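Local coordinates for protein B-agarase (Agarivorans gilvus, PDB 5Z6P) that hydrolyses the galactan agarose as a beta-agarase of glycoside hydrolase family 50, at residues T578-S581 / A582-E585; N563-S566 / W567-A571; G227-A230 / Q231-H234; A555-S559 / W560-L564. One frame throughout, in Å; residues are numbered along the deposited sequence.

Contact 1: residues T578-S581 / A582-E585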
# COMPACT_ATOMS: atom_id res chain seq x y z
N THR A 578 32.00 -3.77 -10.94
CA THR A 578 31.95 -2.34 -11.23
C THR A 578 30.63 -1.93 -11.86
O THR A 578 30.32 -0.75 -11.94
CB THR A 578 33.12 -1.92 -12.14
OG1 THR A 578 32.91 -2.43 -13.47
CG2 THR A 578 34.43 -2.45 -11.59
N HIS A 579 29.85 -2.92 -12.31
CA HIS A 579 28.55 -2.68 -12.93
C HIS A 579 28.67 -1.87 -14.23
O HIS A 579 27.98 -0.87 -14.38
CB HIS A 579 27.61 -1.95 -11.96
CG HIS A 579 27.47 -2.59 -10.61
ND1 HIS A 579 27.70 -3.93 -10.39
CD2 HIS A 579 27.14 -2.07 -9.41
CE1 HIS A 579 27.52 -4.21 -9.11
NE2 HIS A 579 27.17 -3.09 -8.49
N ASN A 580 29.50 -2.30 -15.18
CA ASN A 580 29.56 -1.59 -16.46
C ASN A 580 28.33 -1.92 -17.29
O ASN A 580 27.46 -2.65 -16.83
CB ASN A 580 30.87 -1.89 -17.22
CG ASN A 580 31.11 -3.38 -17.46
OD1 ASN A 580 30.18 -4.17 -17.57
ND2 ASN A 580 32.37 -3.76 -17.55
N SER A 581 28.24 -1.40 -18.50
CA SER A 581 27.01 -1.59 -19.27
C SER A 581 26.82 -3.04 -19.70
O SER A 581 25.69 -3.51 -19.81
CB SER A 581 26.98 -0.67 -20.49
OG SER A 581 28.14 -0.82 -21.27
N ALA A 582 27.92 -3.76 -19.92
CA ALA A 582 27.83 -5.17 -20.29
C ALA A 582 27.35 -6.03 -19.12
O ALA A 582 26.50 -6.88 -19.28
CB ALA A 582 29.15 -5.67 -20.80
N GLN A 583 27.90 -5.79 -17.94
CA GLN A 583 27.45 -6.49 -16.75
C GLN A 583 25.97 -6.25 -16.46
O GLN A 583 25.28 -7.15 -15.99
CB GLN A 583 28.29 -6.08 -15.53
CG GLN A 583 29.69 -6.69 -15.54
CD GLN A 583 30.61 -6.09 -14.48
OE1 GLN A 583 30.53 -4.91 -14.17
NE2 GLN A 583 31.51 -6.91 -13.95
N VAL A 584 25.47 -5.04 -16.73
CA VAL A 584 24.07 -4.73 -16.44
C VAL A 584 23.15 -5.47 -17.41
O VAL A 584 22.12 -5.99 -17.01
CB VAL A 584 23.80 -3.21 -16.49
CG1 VAL A 584 22.31 -2.92 -16.45
CG2 VAL A 584 24.50 -2.53 -15.30
N GLU A 585 23.53 -5.56 -18.69
CA GLU A 585 22.82 -6.45 -19.61
C GLU A 585 22.74 -7.87 -19.05
O GLU A 585 21.69 -8.49 -19.09
CB GLU A 585 23.50 -6.46 -20.99
CG GLU A 585 23.19 -5.25 -21.87
CD GLU A 585 24.25 -5.03 -22.95
OE1 GLU A 585 24.27 -3.93 -23.55
OE2 GLU A 585 25.07 -5.93 -23.19
O HOH W 1 33.64 -5.77 -12.51
O HOH W 2 30.53 -2.60 -20.92
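N580 and Q583 form a capping box at the start of helix 581-609, with N580 as the N-cap. The first half of the box is the bond from Q583 N to N580 OD1, 2.8 Å long and close to straight at 168°, the donor lying almost on the line of the side-chain carbonyl. The second half runs back: N580 N gives its hydrogen to Q583 OE1 over 3.0 Å, in the plane of that amide and on a lone pair. With chi1 at 56°, N580 CG sits between its own backbone N and carbonyl carbon, which folds OD1 over the first turn. The Q583 chain is extended beyond CG and crosses the N580 side chain at about a right angle, the two amide planes being 43° apart. Its CG packs 3.3 Å from N580 OD1. Beyond the box, V584 N bonds to N580 O (3.1 Å) and E585 N to S581 O (3.2 Å), the first regular bonds of the helix. A water accepts from both Q583 NE2 (2.8 Å) and T578 N, tying the glutamine tip to the preceding loop. N580 ND2 turns to S559 O of helix 553-560, and H579 ND1 to Y587 OH. The two reciprocal bonds therefore fix both amides: each carbonyl oxygen occupies a backbone N-H, and each NH2 is directed to a different acceptor.

Contact 2: residues N563-S566 / W567-A571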
# COMPACT_ATOMS: atom_id res chain seq x y z
N ASN A 563 39.21 -10.52 -13.80
CA ASN A 563 40.33 -11.45 -14.01
C ASN A 563 40.03 -12.82 -13.42
O ASN A 563 40.85 -13.37 -12.69
CB ASN A 563 41.63 -10.93 -13.38
CG ASN A 563 41.92 -9.47 -13.69
OD1 ASN A 563 42.03 -8.65 -12.79
ND2 ASN A 563 42.05 -9.15 -14.96
N LEU A 564 38.84 -13.35 -13.68
CA LEU A 564 38.47 -14.66 -13.14
C LEU A 564 39.30 -15.76 -13.79
O LEU A 564 39.58 -15.71 -14.99
CB LEU A 564 36.97 -14.90 -13.31
CG LEU A 564 36.11 -13.89 -12.54
CD1 LEU A 564 34.64 -14.00 -12.88
CD2 LEU A 564 36.32 -14.11 -11.05
N ALA A 565 39.70 -16.76 -13.01
CA ALA A 565 40.52 -17.86 -13.50
C ALA A 565 39.75 -18.94 -14.27
O ALA A 565 40.31 -19.61 -15.13
CB ALA A 565 41.27 -18.51 -12.33
N SER A 566 38.47 -19.11 -13.96
CA SER A 566 37.70 -20.22 -14.50
C SER A 566 36.24 -20.05 -14.17
O SER A 566 35.87 -19.16 -13.41
CB SER A 566 38.18 -21.56 -13.91
OG SER A 566 37.94 -21.58 -12.50
N TRP A 567 35.41 -20.92 -14.72
CA TRP A 567 34.00 -20.89 -14.41
C TRP A 567 33.80 -21.25 -12.94
O TRP A 567 32.93 -20.71 -12.28
CB TRP A 567 33.22 -21.82 -15.34
CG TRP A 567 33.16 -21.26 -16.74
CD1 TRP A 567 33.73 -21.78 -17.86
CD2 TRP A 567 32.53 -20.03 -17.15
NE1 TRP A 567 33.48 -20.98 -18.94
CE2 TRP A 567 32.75 -19.89 -18.53
CE3 TRP A 567 31.79 -19.05 -16.48
CZ2 TRP A 567 32.26 -18.81 -19.27
CZ3 TRP A 567 31.29 -17.96 -17.21
CH2 TRP A 567 31.53 -17.85 -18.59
N ALA A 568 34.65 -22.14 -12.44
CA ALA A 568 34.64 -22.54 -11.04
C ALA A 568 34.92 -21.32 -10.15
O ALA A 568 34.35 -21.19 -9.09
CB ALA A 568 35.66 -23.67 -10.78
N ASP A 569 35.78 -20.42 -10.63
CA ASP A 569 36.12 -19.20 -9.90
C ASP A 569 34.92 -18.27 -9.82
O ASP A 569 34.66 -17.64 -8.79
CB ASP A 569 37.32 -18.50 -10.55
CG ASP A 569 38.04 -17.54 -9.60
OD1 ASP A 569 37.74 -17.57 -8.39
OD2 ASP A 569 38.92 -16.78 -10.05
N LEU A 570 34.17 -18.18 -10.91
CA LEU A 570 32.91 -17.44 -10.91
C LEU A 570 31.94 -18.05 -9.92
O LEU A 570 31.33 -17.36 -9.12
CB LEU A 570 32.27 -17.45 -12.29
CG LEU A 570 30.91 -16.76 -12.37
CD1 LEU A 570 31.03 -15.33 -11.96
CD2 LEU A 570 30.35 -16.85 -13.79
N ALA A 571 31.79 -19.36 -10.04
CA ALA A 571 30.84 -20.12 -9.27
C ALA A 571 31.04 -19.95 -7.75
O ALA A 571 30.08 -19.95 -7.01
CB ALA A 571 30.93 -21.59 -9.65
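Helix 567-572 has S566 as its N-cap, the serine OG accepting from D569 N (3.1 Å). The hydroxyl reaches that N-H because chi1, 64°, holds OG over its own backbone, facing the first turn. S566 O takes the ordinary helical bond from L570 N (3.2 Å) and only a weak one from D569 N. The D569 side chain does not return to S566 N, as a capping box would require; its CG swings opposite the backbone N (chi1 -159°) and carries OD2 one residue further back, to A565 N.

The packed side is apolar. L564 CD1 and L570 CD1 touch at 4.0 Å, one methyl of each leucine against the other, and L570 is buried. L570 CD2 lies in the plane of the W567 ring at its edge. I553 and L556 of helix 553-560 cover both L564 and W567, while L546 of helix 537-550 backs L570, so the apolar side of the turn packs against helices 537-550 and 553-560.

The other side is looser and faces solvent: A565 and A568 are exposed, and their contacts are slight, A565 CB lying 3.7 Å from D569 OD2 and A568 CB 3.5 Å from S566 OG. The N-H groups at the helix start would probably favour the charged carboxylate of D569. The bond that orients it, from A565 N to OD2, measures 3.1 Å, is straight at 178°, and uses the anti lone pair, away from OD1.

Contact 3: residues G227-A230 / Q231-H234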
# COMPACT_ATOMS: atom_id res chain seq x y z
N GLY A 227 -14.06 2.39 19.79
CA GLY A 227 -12.82 2.41 19.05
C GLY A 227 -12.61 3.73 18.32
O GLY A 227 -11.56 3.93 17.72
N GLN A 228 -13.60 4.62 18.38
CA GLN A 228 -13.52 5.89 17.67
C GLN A 228 -12.68 6.91 18.41
O GLN A 228 -12.35 6.72 19.58
CB GLN A 228 -14.92 6.47 17.44
CG GLN A 228 -15.83 5.62 16.58
CD GLN A 228 -17.29 6.02 16.75
OE1 GLN A 228 -18.08 5.94 15.81
NE2 GLN A 228 -17.64 6.46 17.96
N ASN A 229 -12.33 8.00 17.73
CA ASN A 229 -11.63 9.11 18.37
C ASN A 229 -12.61 9.83 19.31
O ASN A 229 -13.63 10.35 18.87
CB ASN A 229 -11.04 10.06 17.30
CG ASN A 229 -10.26 11.21 17.90
OD1 ASN A 229 -10.65 11.77 18.93
ND2 ASN A 229 -9.17 11.58 17.26
N ALA A 230 -12.30 9.84 20.61
CA ALA A 230 -13.17 10.47 21.61
C ALA A 230 -13.24 11.98 21.52
O ALA A 230 -14.26 12.57 21.82
CB ALA A 230 -12.71 10.07 23.02
N GLN A 231 -12.14 12.61 21.11
CA GLN A 231 -12.01 14.07 21.16
C GLN A 231 -12.34 14.75 19.83
O GLN A 231 -12.11 15.96 19.66
CB GLN A 231 -10.60 14.45 21.61
CG GLN A 231 -10.20 13.79 22.93
CD GLN A 231 -8.81 14.14 23.37
OE1 GLN A 231 -8.08 14.85 22.69
NE2 GLN A 231 -8.41 13.62 24.53
N GLN A 232 -12.89 13.97 18.90
CA GLN A 232 -13.19 14.44 17.54
C GLN A 232 -14.64 14.16 17.21
O GLN A 232 -15.20 13.15 17.60
CB GLN A 232 -12.27 13.76 16.51
CG GLN A 232 -12.94 13.41 15.15
CD GLN A 232 -12.53 14.35 14.03
OE1 GLN A 232 -11.56 15.09 14.14
NE2 GLN A 232 -13.28 14.32 12.94
N GLU A 233 -15.25 15.06 16.46
CA GLU A 233 -16.59 14.85 15.97
C GLU A 233 -16.57 14.79 14.45
O GLU A 233 -15.82 15.52 13.81
CB GLU A 233 -17.52 15.98 16.45
CG GLU A 233 -18.98 15.62 16.44
CD GLU A 233 -19.31 14.56 17.46
OE1 GLU A 233 -18.86 14.68 18.62
OE2 GLU A 233 -20.02 13.59 17.09
N HIS A 234 -17.39 13.93 13.86
CA HIS A 234 -17.49 13.89 12.42
C HIS A 234 -18.86 13.34 12.06
O HIS A 234 -19.52 12.74 12.90
CB HIS A 234 -16.34 13.06 11.80
CG HIS A 234 -16.46 11.58 12.03
ND1 HIS A 234 -17.18 10.74 11.20
CD2 HIS A 234 -15.96 10.79 13.01
CE1 HIS A 234 -17.12 9.51 11.66
NE2 HIS A 234 -16.39 9.51 12.76
O HOH W 3 -16.53 6.59 13.54
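An Asx turn joins N229 to Q231 in the loop between strand 199-210 and helix 241-255. Of direct hydrogen bonds, one links the two halves: Q231 N gives to N229 OD1 at 2.8 Å, bent at the hydrogen (133°) although the donor stands nearly in line with the side-chain carbonyl. N229 can do this because chi1, -178°, places CG opposite its backbone N and beside the carbonyl carbon, so that OD1 curls toward the next peptides. Q232 N also comes within 3.1 Å of N229 OD1, but at a poor angle, and does not bond to it.

By van der Waals contact, Q232 CB rests against the N229 amide, 3.5 Å from CG and equally far from OD1. The two side chains cross at about a right angle. Q232 itself is twisted away from a staggered torsion, with chi1 at 143°.

Through water, Q228 and H234 are linked across the loop. The water donates to Q228 OE1 (2.8 Å) and lies 3.0 Å from H234 NE2, at the ring edge and in its plane.

Outside contacts complete the polar set: N229 ND2 bonds to G677 O, and the NZ of K237 binds both N229 O and Q232 O. Those two carbonyl oxygens are only 3.5 Å apart, a pairing that would probably be unfavourable without the lysine's positive charge, while the buried N229 amide is satisfied at both its oxygen and its nitrogen.

Contact 4: residues A555-S559 / W560-L564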
# COMPACT_ATOMS: atom_id res chain seq x y z
N ALA A 555 36.27 -14.64 -22.30
CA ALA A 555 35.30 -13.78 -22.94
C ALA A 555 34.44 -13.01 -21.92
O ALA A 555 34.11 -11.84 -22.11
CB ALA A 555 34.42 -14.60 -23.88
N LEU A 556 34.09 -13.66 -20.82
CA LEU A 556 33.42 -12.95 -19.73
C LEU A 556 34.35 -11.88 -19.14
O LEU A 556 33.93 -10.76 -18.87
CB LEU A 556 32.96 -13.91 -18.64
CG LEU A 556 32.38 -13.16 -17.43
CD1 LEU A 556 31.11 -13.84 -16.94
CD2 LEU A 556 33.40 -13.10 -16.32
N ASN A 557 35.62 -12.23 -18.94
CA ASN A 557 36.59 -11.31 -18.37
C ASN A 557 36.75 -10.06 -19.23
O ASN A 557 36.82 -8.96 -18.71
CB ASN A 557 37.94 -11.99 -18.18
CG ASN A 557 37.98 -12.85 -16.91
OD1 ASN A 557 37.21 -12.65 -15.98
ND2 ASN A 557 38.89 -13.81 -16.88
N GLN A 558 36.80 -10.25 -20.55
CA GLN A 558 36.86 -9.16 -21.52
C GLN A 558 35.67 -8.21 -21.36
O GLN A 558 35.83 -7.00 -21.31
CB GLN A 558 36.88 -9.74 -22.94
CG GLN A 558 37.42 -8.81 -24.03
CD GLN A 558 38.55 -7.91 -23.54
OE1 GLN A 558 38.39 -6.69 -23.43
NE2 GLN A 558 39.70 -8.52 -23.23
N SER A 559 34.48 -8.79 -21.27
CA SER A 559 33.24 -8.03 -21.15
C SER A 559 33.07 -7.39 -19.78
O SER A 559 32.70 -6.23 -19.69
CB SER A 559 32.06 -8.95 -21.48
OG SER A 559 30.84 -8.40 -21.04
N TRP A 560 33.35 -8.14 -18.72
CA TRP A 560 33.17 -7.66 -17.36
C TRP A 560 34.36 -6.84 -16.84
O TRP A 560 34.25 -6.19 -15.81
CB TRP A 560 32.95 -8.83 -16.39
CG TRP A 560 31.60 -9.41 -16.45
CD1 TRP A 560 30.70 -9.30 -17.46
CD2 TRP A 560 30.97 -10.19 -15.43
NE1 TRP A 560 29.56 -9.97 -17.15
CE2 TRP A 560 29.70 -10.53 -15.91
CE3 TRP A 560 31.37 -10.65 -14.18
CZ2 TRP A 560 28.81 -11.29 -15.17
CZ3 TRP A 560 30.49 -11.40 -13.44
CH2 TRP A 560 29.22 -11.73 -13.94
N GLN A 561 35.48 -6.88 -17.56
CA GLN A 561 36.74 -6.29 -17.12
C GLN A 561 37.15 -6.88 -15.78
O GLN A 561 37.47 -6.16 -14.84
CB GLN A 561 36.64 -4.77 -17.05
CG GLN A 561 36.44 -4.07 -18.41
CD GLN A 561 37.63 -4.24 -19.36
OE1 GLN A 561 38.70 -4.70 -18.97
NE2 GLN A 561 37.43 -3.86 -20.62
N THR A 562 37.09 -8.21 -15.70
CA THR A 562 37.47 -8.96 -14.51
C THR A 562 38.66 -9.88 -14.81
O THR A 562 39.05 -9.99 -15.96
CB THR A 562 36.30 -9.82 -13.98
OG1 THR A 562 35.80 -10.65 -15.04
CG2 THR A 562 35.17 -8.92 -13.44
N ASN A 563 39.21 -10.52 -13.80
CA ASN A 563 40.33 -11.45 -14.01
C ASN A 563 40.03 -12.82 -13.42
O ASN A 563 40.85 -13.37 -12.69
CB ASN A 563 41.63 -10.93 -13.38
CG ASN A 563 41.92 -9.47 -13.69
OD1 ASN A 563 42.03 -8.65 -12.79
ND2 ASN A 563 42.05 -9.15 -14.96
N LEU A 564 38.84 -13.35 -13.68
CA LEU A 564 38.47 -14.66 -13.14
C LEU A 564 39.30 -15.76 -13.79
O LEU A 564 39.58 -15.71 -14.99
CB LEU A 564 36.97 -14.90 -13.31
CG LEU A 564 36.11 -13.89 -12.54
CD1 LEU A 564 34.64 -14.00 -12.88
CD2 LEU A 564 36.32 -14.11 -11.05
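N557 and T562 meet where helix 553-560 ends, in a turn at which Q561 leaves helical geometry with positive phi. Two bonds converge on N557 O: T562 N comes in its carbonyl plane on a lone pair, a six-to-one closure, and Q561 N adds a weak one.

From the same residue the side chain spans the turn. N557 CB lies 3.2 Å from T562 O, and CG is equally near it, so the T562 carbonyl oxygen lies against the root of the side chain; the two side chains cross at about a right angle. At the tip, OD1 accepts twice: from T562 OG1 at 2.6 Å, and from L564 N at 2.9 Å, the latter donor tilted 33° from the amide carbonyl plane. ND2 then gives a hydrogen to L564 O over 2.8 Å, with that oxygen exactly in the N557 amide plane. A chi1 of 54° tucks the threonine hydroxyl back over its own main chain, within reach of OD1.

The apolar half is carried by L556. Its CD1 sits over the six-membered ring of W560 in a CH-pi contact, 3.8 Å from the centroid and 13° off the normal, while CD2 touches L564 CD1 at 3.8 Å. S559 OG approaches the ring edge near its plane and is hydrogen-bonded with Y550 OH; W560 NE1 bonds to D586 OD2 of helix 581-609.

The N557 amide thus pairs with both the N-H and the C=O of L564 and also takes a hydroxyl, three bonds that fix its flip and pin the outgoing loop to the helix end.

From the N terminus, contact 3 comes first, a turn in the loop between strand 199-210 and helix 241-255. The others lie more than 300 residues later, on the opposite side of the chain's centre, with centres about 56 to 65 Å from that of contact 3. Contact 4 ends helix 553-560, contact 2 starts helix 567-572, and contact 1 starts helix 581-609. Each closes a short local turn; none nests within or crosses another. Contacts 4 and 2 overlap at N563 and L564. Contact 4 touches contact 2 through L556 with W567 and contact 1 through S559 with N580 and A582, while contacts 1 and 2 do not touch; helix 553-560 thus meets both following helix starts.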